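PDB 4KRG: phosphoethanolamine N-methyltransferase 1 from Haemonchus contortus, which methylates phosphoethanolamine with S-adenosylmethionine as methyl donor, probably opening the nematode route to phosphocholine. Local coordinates for residues T266-L271 against Y335-T340; D272-S277 against K446-D451; A440-I445 against V452-C457. All blocks are in the same frame, centred on the assembly; numbering follows the deposited sequence.

Interaction 1 of 3, residues T266-L271 against Y335-T340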
ATOM      1  N   THR A 266       4.024  10.180  15.939  1.00 26.76           N
ATOM      2  CA  THR A 266       5.165  11.093  16.005  1.00 30.09           C
ATOM      3  C   THR A 266       5.620  11.520  14.610  1.00 27.66           C
ATOM      4  O   THR A 266       6.078  12.646  14.419  1.00 30.73           O
ATOM      5  CB  THR A 266       6.365  10.517  16.788  1.00 35.08           C
ATOM      6  OG1 THR A 266       7.057   9.557  15.983  1.00 37.51           O
ATOM      7  CG2 THR A 266       5.909   9.871  18.083  1.00 34.76           C
ATOM      8  N   TRP A 267       5.497  10.625  13.637  1.00 23.44           N
ATOM      9  CA  TRP A 267       5.860  10.962  12.267  1.00 22.75           C
ATOM     10  C   TRP A 267       4.864  11.934  11.636  1.00 22.99           C
ATOM     11  O   TRP A 267       5.261  12.863  10.928  1.00 24.36           O
ATOM     12  CB  TRP A 267       6.067   9.701  11.423  1.00 21.98           C
ATOM     13  CG  TRP A 267       7.373   9.035  11.742  1.00 23.70           C
ATOM     14  CD1 TRP A 267       7.561   7.784  12.258  1.00 22.72           C
ATOM     15  CD2 TRP A 267       8.679   9.605  11.598  1.00 26.66           C
ATOM     16  NE1 TRP A 267       8.901   7.539  12.430  1.00 24.78           N
ATOM     17  CE2 TRP A 267       9.609   8.644  12.034  1.00 27.24           C
ATOM     18  CE3 TRP A 267       9.149  10.843  11.136  1.00 25.65           C
ATOM     19  CZ2 TRP A 267      10.987   8.877  12.024  1.00 30.64           C
ATOM     20  CZ3 TRP A 267      10.510  11.071  11.124  1.00 25.54           C
ATOM     21  CH2 TRP A 267      11.415  10.095  11.564  1.00 28.68           C
ATOM     22  N   ASP A 268       3.579  11.738  11.915  1.00 21.85           N
ATOM     23  CA  ASP A 268       2.568  12.701  11.490  1.00 22.69           C
ATOM     24  C   ASP A 268       2.901  14.102  12.003  1.00 22.22           C
ATOM     25  O   ASP A 268       2.768  15.082  11.285  1.00 22.60           O
ATOM     26  CB  ASP A 268       1.180  12.298  11.990  1.00 20.30           C
ATOM     27  CG  ASP A 268       0.769  10.925  11.530  1.00 25.90           C
ATOM     28  OD1 ASP A 268       1.326  10.429  10.526  1.00 22.97           O
ATOM     29  OD2 ASP A 268      -0.125  10.340  12.179  1.00 26.77           O
ATOM     30  N   GLU A 269       3.346  14.184  13.250  1.00 24.95           N
ATOM     31  CA  GLU A 269       3.680  15.467  13.865  1.00 27.46           C
ATOM     32  C   GLU A 269       4.873  16.131  13.211  1.00 27.55           C
ATOM     33  O   GLU A 269       4.966  17.354  13.172  1.00 29.34           O
ATOM     34  CB  GLU A 269       3.987  15.287  15.351  1.00 35.94           C
ATOM     35  CG  GLU A 269       2.803  14.873  16.196  1.00 44.58           C
ATOM     36  CD  GLU A 269       3.178  14.680  17.654  1.00 52.33           C
ATOM     37  OE1 GLU A 269       4.350  14.336  17.930  1.00 52.89           O
ATOM     38  OE2 GLU A 269       2.302  14.882  18.523  1.00 57.21           O
ATOM     39  N   LYS A 270       5.804  15.327  12.719  1.00 26.96           N
ATOM     40  CA  LYS A 270       6.980  15.880  12.064  1.00 30.37           C
ATOM     41  C   LYS A 270       6.689  16.312  10.629  1.00 29.74           C
ATOM     42  O   LYS A 270       7.214  17.317  10.162  1.00 33.37           O
ATOM     43  CB  LYS A 270       8.132  14.872  12.082  1.00 30.44           C
ATOM     44  CG  LYS A 270       8.613  14.505  13.468  1.00 34.98           C
ATOM     45  CD  LYS A 270       9.815  13.581  13.396  1.00 39.34           C
ATOM     46  CE  LYS A 270      10.159  13.011  14.762  1.00 45.88           C
ATOM     47  NZ  LYS A 270      11.123  11.875  14.676  1.00 48.42           N
ATOM     48  N   LEU A 271       5.840  15.560   9.939  1.00 26.69           N
ATOM     49  CA  LEU A 271       5.734  15.697   8.489  1.00 23.99           C
ATOM     50  C   LEU A 271       4.466  16.345   7.927  1.00 22.43           C
ATOM     51  O   LEU A 271       4.478  16.825   6.799  1.00 24.53           O
ATOM     52  CB  LEU A 271       5.962  14.338   7.820  1.00 23.30           C
ATOM     53  CG  LEU A 271       7.427  13.921   7.722  1.00 25.66           C
ATOM     54  CD1 LEU A 271       7.555  12.508   7.200  1.00 25.35           C
ATOM     55  CD2 LEU A 271       8.165  14.875   6.812  1.00 26.40           C
ATOM     56  N   TYR A 335       5.560   6.638   4.154  1.00 17.11           N
ATOM     57  CA  TYR A 335       4.583   6.388   3.100  1.00 15.99           C
ATOM     58  C   TYR A 335       3.190   6.834   3.542  1.00 12.37           C
ATOM     59  O   TYR A 335       2.472   7.483   2.779  1.00 13.10           O
ATOM     60  CB  TYR A 335       4.611   4.909   2.713  1.00 16.26           C
ATOM     61  CG  TYR A 335       3.398   4.354   1.985  1.00 13.38           C
ATOM     62  CD1 TYR A 335       3.165   4.640   0.645  1.00 14.12           C
ATOM     63  CD2 TYR A 335       2.536   3.476   2.623  1.00 15.01           C
ATOM     64  CE1 TYR A 335       2.070   4.098  -0.020  1.00 14.65           C
ATOM     65  CE2 TYR A 335       1.448   2.922   1.971  1.00 11.70           C
ATOM     66  CZ  TYR A 335       1.217   3.237   0.654  1.00 13.34           C
ATOM     67  OH  TYR A 335       0.136   2.677   0.017  1.00 12.69           O
ATOM     68  N   ARG A 336       2.813   6.497   4.773  1.00 14.10           N
ATOM     69  CA  ARG A 336       1.534   6.939   5.317  1.00 12.89           C
ATOM     70  C   ARG A 336       1.422   8.477   5.233  1.00 12.98           C
ATOM     71  O   ARG A 336       0.403   9.006   4.789  1.00 12.78           O
ATOM     72  CB  ARG A 336       1.354   6.410   6.756  1.00 14.20           C
ATOM     73  CG  ARG A 336       0.039   6.777   7.498  1.00 13.73           C
ATOM     74  CD  ARG A 336      -0.050   8.268   7.848  1.00 13.99           C
ATOM     75  NE  ARG A 336      -0.566   8.609   9.167  1.00 18.99           N
ATOM     76  CZ  ARG A 336      -1.855   8.689   9.472  1.00 18.46           C
ATOM     77  NH1 ARG A 336      -2.782   8.400   8.568  1.00 18.65           N
ATOM     78  NH2 ARG A 336      -2.213   9.039  10.694  1.00 20.42           N
ATOM     79  N   THR A 337       2.455   9.196   5.669  1.00 14.13           N
ATOM     80  CA  THR A 337       2.405  10.664   5.631  1.00 15.98           C
ATOM     81  C   THR A 337       2.287  11.201   4.209  1.00 15.40           C
ATOM     82  O   THR A 337       1.756  12.287   3.993  1.00 16.62           O
ATOM     83  CB  THR A 337       3.609  11.327   6.326  1.00 17.17           C
ATOM     84  OG1 THR A 337       4.784  11.158   5.528  1.00 16.42           O
ATOM     85  CG2 THR A 337       3.827  10.726   7.697  1.00 18.79           C
ATOM     86  N   SER A 338       2.785  10.449   3.236  1.00 15.36           N
ATOM     87  CA  SER A 338       2.605  10.847   1.841  1.00 15.80           C
ATOM     88  C   SER A 338       1.154  10.670   1.413  1.00 13.23           C
ATOM     89  O   SER A 338       0.630  11.471   0.639  1.00 13.85           O
ATOM     90  CB  SER A 338       3.537  10.073   0.911  1.00 15.87           C
ATOM     91  OG  SER A 338       4.870  10.528   1.048  1.00 16.73           O
ATOM     92  N   LEU A 339       0.501   9.622   1.912  1.00 13.14           N
ATOM     93  CA  LEU A 339      -0.932   9.439   1.653  1.00 12.04           C
ATOM     94  C   LEU A 339      -1.753  10.555   2.300  1.00 16.41           C
ATOM     95  O   LEU A 339      -2.724  11.042   1.726  1.00 15.55           O
ATOM     96  CB  LEU A 339      -1.427   8.062   2.121  1.00 15.62           C
ATOM     97  CG  LEU A 339      -0.953   6.843   1.324  1.00 13.68           C
ATOM     98  CD1 LEU A 339      -1.717   5.588   1.730  1.00 12.62           C
ATOM     99  CD2 LEU A 339      -1.104   7.091  -0.157  1.00 13.84           C
ATOM    100  N   THR A 340      -1.355  10.964   3.499  1.00 16.17           N
ATOM    101  CA  THR A 340      -2.031  12.063   4.174  1.00 16.82           C
ATOM    102  C   THR A 340      -1.940  13.337   3.334  1.00 15.28           C
ATOM    103  O   THR A 340      -2.944  13.999   3.084  1.00 14.48           O
ATOM    104  CB  THR A 340      -1.453  12.278   5.570  1.00 13.72           C
ATOM    105  OG1 THR A 340      -1.666  11.088   6.336  1.00 13.86           O
ATOM    106  CG2 THR A 340      -2.133  13.445   6.256  1.00 15.24           C
TER
HETATM  107  O   HOH W   1       0.461  11.623   8.145  1.00 19.88           O
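R336 turns the NE and NH2 edge of its guanidinium to the carboxylate of D268, while the ring of F188 makes a cation-pi contact with the same group. Over one face of the W267 indole, toward its rim, lie K270 NZ and T266 OG1, and Y333 meets this ring. The carboxylate and guanidinium planes are 55° apart, and both carboxylate oxygens are tilted from the guanidinium plane. R336 NE donates to D268 OD1 over 3.0 Å, on the syn side but tilted out of the carboxylate plane; NH2 donates to D268 OD2 over 2.9 Å at 153°, from above that plane. K265 forms a second salt bridge with D268 OD2, so two cations share one buried carboxylate. OD1 also takes a bond from water 1, which accepts in turn from T340 OG1.

The chain of R336 leaves the helix with CG anti to the backbone N and bends at chi2 and chi3, which brings the guanidinium across the end of D268, the two chains at about a right angle. One turn further along helix 249-271, L271 lies across T337, its CD1 3.5 Å from T337 OG1. That hydroxyl is bonded to L334 O in its own helix; the methyl CG2 faces D268 and W267, 3.8 Å from D268 OD1.

The axes of the two segments pass at 9.8 Å with a crossing angle of -53°. A side-on, two-nitrogen arginine-carboxylate salt bridge thus joins the end of helix 249-271 to helix 332-345, which follows strand 324-329 and precedes its parallel partner 350-354, consistent with a Rossmann-like methyltransferase fold.

Interaction 2 of 3, residues D272-S277 against K446-D451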
ATOM      1  N   ASP A 272       3.380  16.366   8.689  1.00 21.74           N
ATOM      2  CA  ASP A 272       2.100  16.808   8.126  1.00 24.34           C
ATOM      3  C   ASP A 272       2.036  18.286   7.704  1.00 24.80           C
ATOM      4  O   ASP A 272       1.307  18.644   6.778  1.00 26.08           O
ATOM      5  CB  ASP A 272       0.938  16.475   9.062  1.00 25.84           C
ATOM      6  CG  ASP A 272       0.611  14.991   9.097  1.00 24.69           C
ATOM      7  OD1 ASP A 272       1.153  14.218   8.273  1.00 20.88           O
ATOM      8  OD2 ASP A 272      -0.207  14.610   9.964  1.00 25.84           O
ATOM      9  N   ASN A 273       2.795  19.148   8.362  1.00 24.68           N
ATOM     10  CA  ASN A 273       2.775  20.556   7.973  1.00 27.71           C
ATOM     11  C   ASN A 273       3.813  20.935   6.924  1.00 22.90           C
ATOM     12  O   ASN A 273       4.045  22.120   6.675  1.00 24.05           O
ATOM     13  CB  ASN A 273       2.898  21.466   9.196  1.00 36.51           C
ATOM     14  CG  ASN A 273       1.612  21.546   9.992  1.00 40.35           C
ATOM     15  OD1 ASN A 273       0.519  21.615   9.426  1.00 40.25           O
ATOM     16  ND2 ASN A 273       1.735  21.530  11.312  1.00 43.65           N
ATOM     17  N   GLU A 274       4.431  19.937   6.300  1.00 22.79           N
ATOM     18  CA  GLU A 274       5.493  20.208   5.334  1.00 23.64           C
ATOM     19  C   GLU A 274       4.977  21.051   4.173  1.00 25.11           C
ATOM     20  O   GLU A 274       4.193  20.574   3.346  1.00 23.15           O
ATOM     21  CB  GLU A 274       6.129  18.919   4.799  1.00 22.18           C
ATOM     22  CG  GLU A 274       7.449  19.183   4.084  1.00 24.63           C
ATOM     23  CD  GLU A 274       7.976  18.013   3.271  1.00 24.75           C
ATOM     24  OE1 GLU A 274       7.167  17.316   2.617  1.00 24.81           O
ATOM     25  OE2 GLU A 274       9.214  17.810   3.269  1.00 25.40           O
ATOM     26  N   LYS A 275       5.418  22.304   4.121  1.00 17.81           N
ATOM     27  CA  LYS A 275       4.976  23.240   3.088  1.00 19.74           C
ATOM     28  C   LYS A 275       5.719  23.095   1.759  1.00 21.22           C
ATOM     29  O   LYS A 275       5.241  23.559   0.724  1.00 20.07           O
ATOM     30  CB  LYS A 275       5.122  24.677   3.581  1.00 21.22           C
ATOM     31  CG  LYS A 275       4.313  25.002   4.816  1.00 23.00           C
ATOM     32  CD  LYS A 275       4.446  26.481   5.170  1.00 26.73           C
ATOM     33  CE  LYS A 275       5.888  26.852   5.480  1.00 29.13           C
ATOM     34  NZ  LYS A 275       6.003  28.184   6.141  1.00 32.35           N
ATOM     35  N   TYR A 276       6.892  22.467   1.802  1.00 19.22           N
ATOM     36  CA  TYR A 276       7.734  22.250   0.626  1.00 17.45           C
ATOM     37  C   TYR A 276       8.881  21.351   1.067  1.00 19.01           C
ATOM     38  O   TYR A 276       9.057  21.137   2.260  1.00 21.20           O
ATOM     39  CB  TYR A 276       8.268  23.577   0.083  1.00 18.17           C
ATOM     40  CG  TYR A 276       9.029  24.379   1.102  1.00 18.69           C
ATOM     41  CD1 TYR A 276      10.396  24.207   1.268  1.00 19.49           C
ATOM     42  CD2 TYR A 276       8.380  25.300   1.915  1.00 18.48           C
ATOM     43  CE1 TYR A 276      11.094  24.924   2.207  1.00 19.70           C
ATOM     44  CE2 TYR A 276       9.072  26.027   2.862  1.00 19.50           C
ATOM     45  CZ  TYR A 276      10.429  25.836   3.003  1.00 20.31           C
ATOM     46  OH  TYR A 276      11.130  26.546   3.942  1.00 20.70           O
ATOM     47  N   SER A 277       9.665  20.829   0.127  1.00 19.89           N
ATOM     48  CA  SER A 277      10.824  20.004   0.485  1.00 21.05           C
ATOM     49  C   SER A 277      12.085  20.847   0.377  1.00 20.13           C
ATOM     50  O   SER A 277      12.166  21.723  -0.481  1.00 20.30           O
ATOM     51  CB  SER A 277      10.924  18.781  -0.432  1.00 22.39           C
ATOM     52  OG  SER A 277      12.081  18.012  -0.136  1.00 27.03           O
ATOM     53  N   LYS A 446      14.337  25.513  10.055  1.00 17.85           N
ATOM     54  CA  LYS A 446      13.964  26.677  10.852  1.00 18.28           C
ATOM     55  C   LYS A 446      12.541  27.109  10.523  1.00 20.28           C
ATOM     56  O   LYS A 446      11.776  27.495  11.408  1.00 21.04           O
ATOM     57  CB  LYS A 446      14.924  27.832  10.573  1.00 17.70           C
ATOM     58  CG  LYS A 446      16.380  27.536  10.872  1.00 18.96           C
ATOM     59  CD  LYS A 446      16.632  27.384  12.357  1.00 20.47           C
ATOM     60  CE  LYS A 446      18.132  27.395  12.657  1.00 17.76           C
ATOM     61  NZ  LYS A 446      18.412  27.332  14.116  1.00 18.98           N
ATOM     62  N   ASP A 447      12.204  27.041   9.237  1.00 19.35           N
ATOM     63  CA  ASP A 447      10.909  27.472   8.725  1.00 18.84           C
ATOM     64  C   ASP A 447       9.775  26.619   9.267  1.00 16.13           C
ATOM     65  O   ASP A 447       8.668  27.104   9.480  1.00 18.21           O
ATOM     66  CB  ASP A 447      10.912  27.386   7.200  1.00 19.21           C
ATOM     67  CG  ASP A 447       9.699  28.026   6.574  1.00 27.54           C
ATOM     68  OD1 ASP A 447       8.968  28.767   7.265  1.00 31.53           O
ATOM     69  OD2 ASP A 447       9.484  27.800   5.367  1.00 32.01           O
ATOM     70  N   HIS A 448      10.062  25.340   9.477  1.00 15.27           N
ATOM     71  CA  HIS A 448       9.071  24.399   9.990  1.00 17.26           C
ATOM     72  C   HIS A 448       9.215  24.172  11.493  1.00 22.02           C
ATOM     73  O   HIS A 448       8.459  23.391  12.080  1.00 23.51           O
ATOM     74  CB  HIS A 448       9.137  23.072   9.226  1.00 15.10           C
ATOM     75  CG  HIS A 448       8.696  23.176   7.804  1.00 17.35           C
ATOM     76  ND1 HIS A 448       9.536  23.566   6.776  1.00 15.60           N
ATOM     77  CD2 HIS A 448       7.489  22.962   7.223  1.00 17.95           C
ATOM     78  CE1 HIS A 448       8.881  23.578   5.647  1.00 14.85           C
ATOM     79  NE2 HIS A 448       7.625  23.210   5.879  1.00 18.00           N
ATOM     80  N   ASN A 449      10.178  24.860  12.105  1.00 19.74           N
ATOM     81  CA  ASN A 449      10.430  24.752  13.541  1.00 20.73           C
ATOM     82  C   ASN A 449      10.694  23.313  13.968  1.00 22.62           C
ATOM     83  O   ASN A 449      10.244  22.865  15.019  1.00 27.63           O
ATOM     84  CB  ASN A 449       9.273  25.344  14.349  1.00 26.18           C
ATOM     85  CG  ASN A 449       9.641  25.597  15.793  1.00 30.19           C
ATOM     86  OD1 ASN A 449      10.755  26.019  16.094  1.00 32.12           O
ATOM     87  ND2 ASN A 449       8.710  25.324  16.697  1.00 33.26           N
ATOM     88  N   LEU A 450      11.424  22.585  13.138  1.00 22.92           N
ATOM     89  CA  LEU A 450      11.832  21.236  13.485  1.00 20.84           C
ATOM     90  C   LEU A 450      13.078  21.338  14.351  1.00 20.32           C
ATOM     91  O   LEU A 450      14.093  21.862  13.913  1.00 22.15           O
ATOM     92  CB  LEU A 450      12.119  20.436  12.213  1.00 20.97           C
ATOM     93  CG  LEU A 450      10.901  20.134  11.337  1.00 21.14           C
ATOM     94  CD1 LEU A 450      11.313  19.777   9.915  1.00 21.73           C
ATOM     95  CD2 LEU A 450      10.112  19.004  11.947  1.00 21.60           C
ATOM     96  N   ASP A 451      13.008  20.873  15.590  1.00 41.91           N
ATOM     97  CA  ASP A 451      14.189  20.915  16.443  1.00 44.36           C
ATOM     98  C   ASP A 451      15.084  19.727  16.144  1.00 39.46           C
ATOM     99  O   ASP A 451      15.309  18.870  16.995  1.00 42.18           O
ATOM    100  CB  ASP A 451      13.808  20.945  17.921  1.00 53.70           C
ATOM    101  CG  ASP A 451      13.766  22.351  18.479  1.00 61.08           C
ATOM    102  OD1 ASP A 451      13.561  23.296  17.686  1.00 61.79           O
ATOM    103  OD2 ASP A 451      13.938  22.511  19.708  1.00 66.05           O
TER
HETATM  104  O   HOH W   2       8.152  29.756   4.099  1.00 38.27           O
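H448 and D447, at the end of helix 434-448, meet the loop after helix 249-271 through three hydrogen bonds, each to a different kind of donor. The first is the backbone N of K275, which reaches H448 NE2 over 3.0 Å, nearly straight at 169° and in the plane of the imidazole. N273 O sits at the same ring's edge, 3.6 Å from CD2. The second joins Y276 OH to D447 OD2, a short bond of 2.5 Å that uses the anti lone pair. D447 comes to the rim of the tyrosine, near the ring plane, so that OD2 also lies 3.1 Å from Y276 CE2.

The third bond is charged. K275 NZ makes a salt bridge to D447 OD1 at 3.2 Å, approaching from above the carboxylate plane after the lysine chain bends at chi3 (-61°). Water 2 donates to D447 OD2 and weakly accepts from K275 NZ, tying the ends of this pair together at the surface.

Van der Waals contact fills in between. H448 CE1 lies over one face of Y276, toward the rim and 3.7 Å from CE2, with the two rings oblique at 57°. On the helix side H448 packs against the ring of F444, and the helix finishes in a Schellman motif at N449, whose phi is positive.

Since H448 ND1 is hydrogen-bonded to F444 O while NE2 accepts from a backbone amide, the imidazole is probably neutral with its proton on ND1. D447 probably stays ionised, facing a lysine, a phenol and a water.

Interaction 3 of 3, residues A440-I445 against V452-C457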
ATOM      1  N   ALA A 440      19.797  25.251   2.043  1.00 14.53           N
ATOM      2  CA  ALA A 440      18.389  24.922   1.858  1.00 16.00           C
ATOM      3  C   ALA A 440      17.850  24.064   2.999  1.00 15.03           C
ATOM      4  O   ALA A 440      16.731  24.276   3.461  1.00 16.77           O
ATOM      5  CB  ALA A 440      18.171  24.239   0.509  1.00 18.17           C
ATOM      6  N   GLU A 441      18.637  23.094   3.460  1.00 15.76           N
ATOM      7  CA  GLU A 441      18.188  22.248   4.565  1.00 16.64           C
ATOM      8  C   GLU A 441      17.988  23.040   5.854  1.00 15.49           C
ATOM      9  O   GLU A 441      16.995  22.847   6.551  1.00 16.22           O
ATOM     10  CB  GLU A 441      19.113  21.045   4.810  1.00 16.79           C
ATOM     11  CG  GLU A 441      18.534  20.099   5.867  1.00 17.01           C
ATOM     12  CD  GLU A 441      19.253  18.771   5.984  1.00 17.68           C
ATOM     13  OE1 GLU A 441      20.273  18.569   5.290  1.00 18.07           O
ATOM     14  OE2 GLU A 441      18.791  17.922   6.782  1.00 18.66           O
ATOM     15  N   VAL A 442      18.917  23.935   6.177  1.00 17.10           N
ATOM     16  CA  VAL A 442      18.753  24.735   7.391  1.00 17.57           C
ATOM     17  C   VAL A 442      17.544  25.679   7.282  1.00 17.72           C
ATOM     18  O   VAL A 442      16.778  25.824   8.235  1.00 19.99           O
ATOM     19  CB  VAL A 442      20.052  25.485   7.809  1.00 18.51           C
ATOM     20  CG1 VAL A 442      20.279  26.733   6.962  1.00 17.22           C
ATOM     21  CG2 VAL A 442      19.990  25.851   9.269  1.00 19.02           C
ATOM     22  N   SER A 443      17.345  26.270   6.106  1.00 14.70           N
ATOM     23  CA  SER A 443      16.218  27.170   5.884  1.00 14.56           C
ATOM     24  C   SER A 443      14.913  26.428   6.099  1.00 17.08           C
ATOM     25  O   SER A 443      13.965  26.970   6.656  1.00 18.51           O
ATOM     26  CB  SER A 443      16.242  27.742   4.466  1.00 16.79           C
ATOM     27  OG  SER A 443      17.362  28.589   4.263  1.00 20.58           O
ATOM     28  N   PHE A 444      14.878  25.184   5.640  1.00 15.37           N
ATOM     29  CA  PHE A 444      13.693  24.346   5.729  1.00 14.75           C
ATOM     30  C   PHE A 444      13.365  23.955   7.169  1.00 16.22           C
ATOM     31  O   PHE A 444      12.206  23.943   7.574  1.00 17.36           O
ATOM     32  CB  PHE A 444      13.900  23.104   4.862  1.00 12.34           C
ATOM     33  CG  PHE A 444      12.955  21.978   5.163  1.00 14.58           C
ATOM     34  CD1 PHE A 444      11.713  21.915   4.555  1.00 15.32           C
ATOM     35  CD2 PHE A 444      13.326  20.956   6.034  1.00 14.32           C
ATOM     36  CE1 PHE A 444      10.845  20.862   4.823  1.00 15.19           C
ATOM     37  CE2 PHE A 444      12.464  19.905   6.313  1.00 14.49           C
ATOM     38  CZ  PHE A 444      11.222  19.855   5.707  1.00 15.75           C
ATOM     39  N   ILE A 445      14.388  23.620   7.940  1.00 16.42           N
ATOM     40  CA  ILE A 445      14.199  23.196   9.327  1.00 16.41           C
ATOM     41  C   ILE A 445      13.724  24.347  10.218  1.00 17.86           C
ATOM     42  O   ILE A 445      12.807  24.185  11.035  1.00 18.89           O
ATOM     43  CB  ILE A 445      15.501  22.582   9.877  1.00 18.91           C
ATOM     44  CG1 ILE A 445      15.610  21.120   9.442  1.00 18.92           C
ATOM     45  CG2 ILE A 445      15.583  22.695  11.380  1.00 22.03           C
ATOM     46  CD1 ILE A 445      16.989  20.524   9.660  1.00 23.08           C
ATOM     47  N   VAL A 452      15.583  19.679  14.915  1.00 31.19           N
ATOM     48  CA  VAL A 452      16.431  18.586  14.485  1.00 29.99           C
ATOM     49  C   VAL A 452      17.711  19.140  13.861  1.00 32.30           C
ATOM     50  O   VAL A 452      17.810  20.340  13.595  1.00 35.39           O
ATOM     51  CB  VAL A 452      15.702  17.674  13.482  1.00 28.02           C
ATOM     52  CG1 VAL A 452      14.323  17.296  14.008  1.00 31.16           C
ATOM     53  CG2 VAL A 452      15.568  18.367  12.143  1.00 28.21           C
ATOM     54  N   GLU A 453      18.692  18.272  13.635  1.00 28.95           N
ATOM     55  CA  GLU A 453      19.945  18.704  13.031  1.00 28.12           C
ATOM     56  C   GLU A 453      19.881  18.514  11.531  1.00 21.83           C
ATOM     57  O   GLU A 453      18.972  17.856  11.030  1.00 23.16           O
ATOM     58  CB  GLU A 453      21.122  17.914  13.600  1.00 34.56           C
ATOM     59  CG  GLU A 453      21.247  17.971  15.113  1.00 39.91           C
ATOM     60  CD  GLU A 453      21.443  19.380  15.632  1.00 42.93           C
ATOM     61  OE1 GLU A 453      21.991  20.219  14.889  1.00 39.86           O
ATOM     62  OE2 GLU A 453      21.042  19.653  16.787  1.00 50.49           O
ATOM     63  N   LEU A 454      20.835  19.094  10.812  1.00 20.52           N
ATOM     64  CA  LEU A 454      20.917  18.882   9.374  1.00 19.74           C
ATOM     65  C   LEU A 454      21.306  17.433   9.136  1.00 20.10           C
ATOM     66  O   LEU A 454      21.931  16.817   9.999  1.00 20.58           O
ATOM     67  CB  LEU A 454      21.952  19.811   8.730  1.00 21.20           C
ATOM     68  CG  LEU A 454      21.466  21.167   8.201  1.00 24.27           C
ATOM     69  CD1 LEU A 454      20.790  21.950   9.293  1.00 22.56           C
ATOM     70  CD2 LEU A 454      22.610  21.973   7.608  1.00 23.81           C
ATOM     71  N   SER A 455      20.930  16.894   7.974  1.00 17.14           N
ATOM     72  CA  SER A 455      21.349  15.556   7.566  1.00 16.10           C
ATOM     73  C   SER A 455      22.855  15.406   7.755  1.00 19.51           C
ATOM     74  O   SER A 455      23.331  14.357   8.184  1.00 24.85           O
ATOM     75  CB  SER A 455      20.976  15.293   6.115  1.00 16.45           C
ATOM     76  OG  SER A 455      21.703  16.133   5.251  1.00 17.40           O
ATOM     77  N   GLY A 456      23.596  16.468   7.450  1.00 20.60           N
ATOM     78  CA  GLY A 456      25.005  16.540   7.786  1.00 20.59           C
ATOM     79  C   GLY A 456      25.910  15.900   6.758  1.00 21.60           C
ATOM     80  O   GLY A 456      27.094  15.679   7.020  1.00 24.99           O
ATOM     81  N   CYS A 457      25.352  15.600   5.589  1.00 21.22           N
ATOM     82  CA  CYS A 457      26.101  14.953   4.519  1.00 20.99           C
ATOM     83  C   CYS A 457      26.464  15.940   3.425  1.00 20.33           C
ATOM     84  O   CYS A 457      25.893  17.026   3.351  1.00 21.38           O
ATOM     85  CB  CYS A 457      25.271  13.828   3.904  1.00 17.74           C
ATOM     86  SG  CYS A 457      25.087  12.424   4.977  1.00 28.62           S
TER
HETATM   87  O   HOH W   3      17.734  17.117   9.006  1.00 25.29           O
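E441 and S455 make the tight, polar end of this contact. The glutamate leaves helix 434-448 with CG anti to the backbone N (chi1 -174°) and runs out extended, which carries its carboxylate straight to the turn at S455. S455 OG donates to E441 OE1 over 2.8 Å on the syn lone pair, and S455 N donates to OE2 over 2.7 Å, from above the carboxylate plane. Water 3 gives OE2 a further bond at 2.6 Å and bridges it to E453 O. The serine hydroxyl shares a second hydrogen bond with Y459 OH at the start of strand 458-465, and W278 touches the glutamate.

I445, also buried, extends this tight part one turn along the helix. Its CD1 reaches 3.6 Å from V452 CG2 and abuts E453 O as well; V452, partly exposed, closes over its end.

Toward solvent the fit slackens. L454 slides past E441 in the opposite direction, E441 CG lying 3.9 Å from L454 CG. L454 CD1 rests against V442 CB at 3.9 Å; I445 CD1 is slightly farther from L454 CD1, at 4.1 Å. V442 and L454 are both partly exposed, and their contact forms the margin. The CB of E453 points away from the helix, and the residue takes part mainly through its carbonyl.

The buried carboxylate of E441 thus receives an amide, a hydroxyl and a water. With three donors around it E441 is probably ionised, and it fastens the loop before strand 458-465 back onto the helix that precedes it.

How the interactions relate
Interaction 1 is the buried contact of the three, interaction 2 lies at the surface, and interaction 3 is partly buried. Helix 249-271 ends in interaction 1 and its chain continues directly as the loop of interaction 2; K270 O of interaction 1 also packs on L450 CD2 of interaction 2. Interactions 2 and 3 both use helix 434-448, and a probable hydrogen bond from L450 N to I445 O links them. Each contact engages a carboxylate differently: with arginine and lysine in the interior, with lysine and a phenol at the surface, and with uncharged donors in the loop. Interactions 1 and 3 do not touch; interaction 2 lies against both.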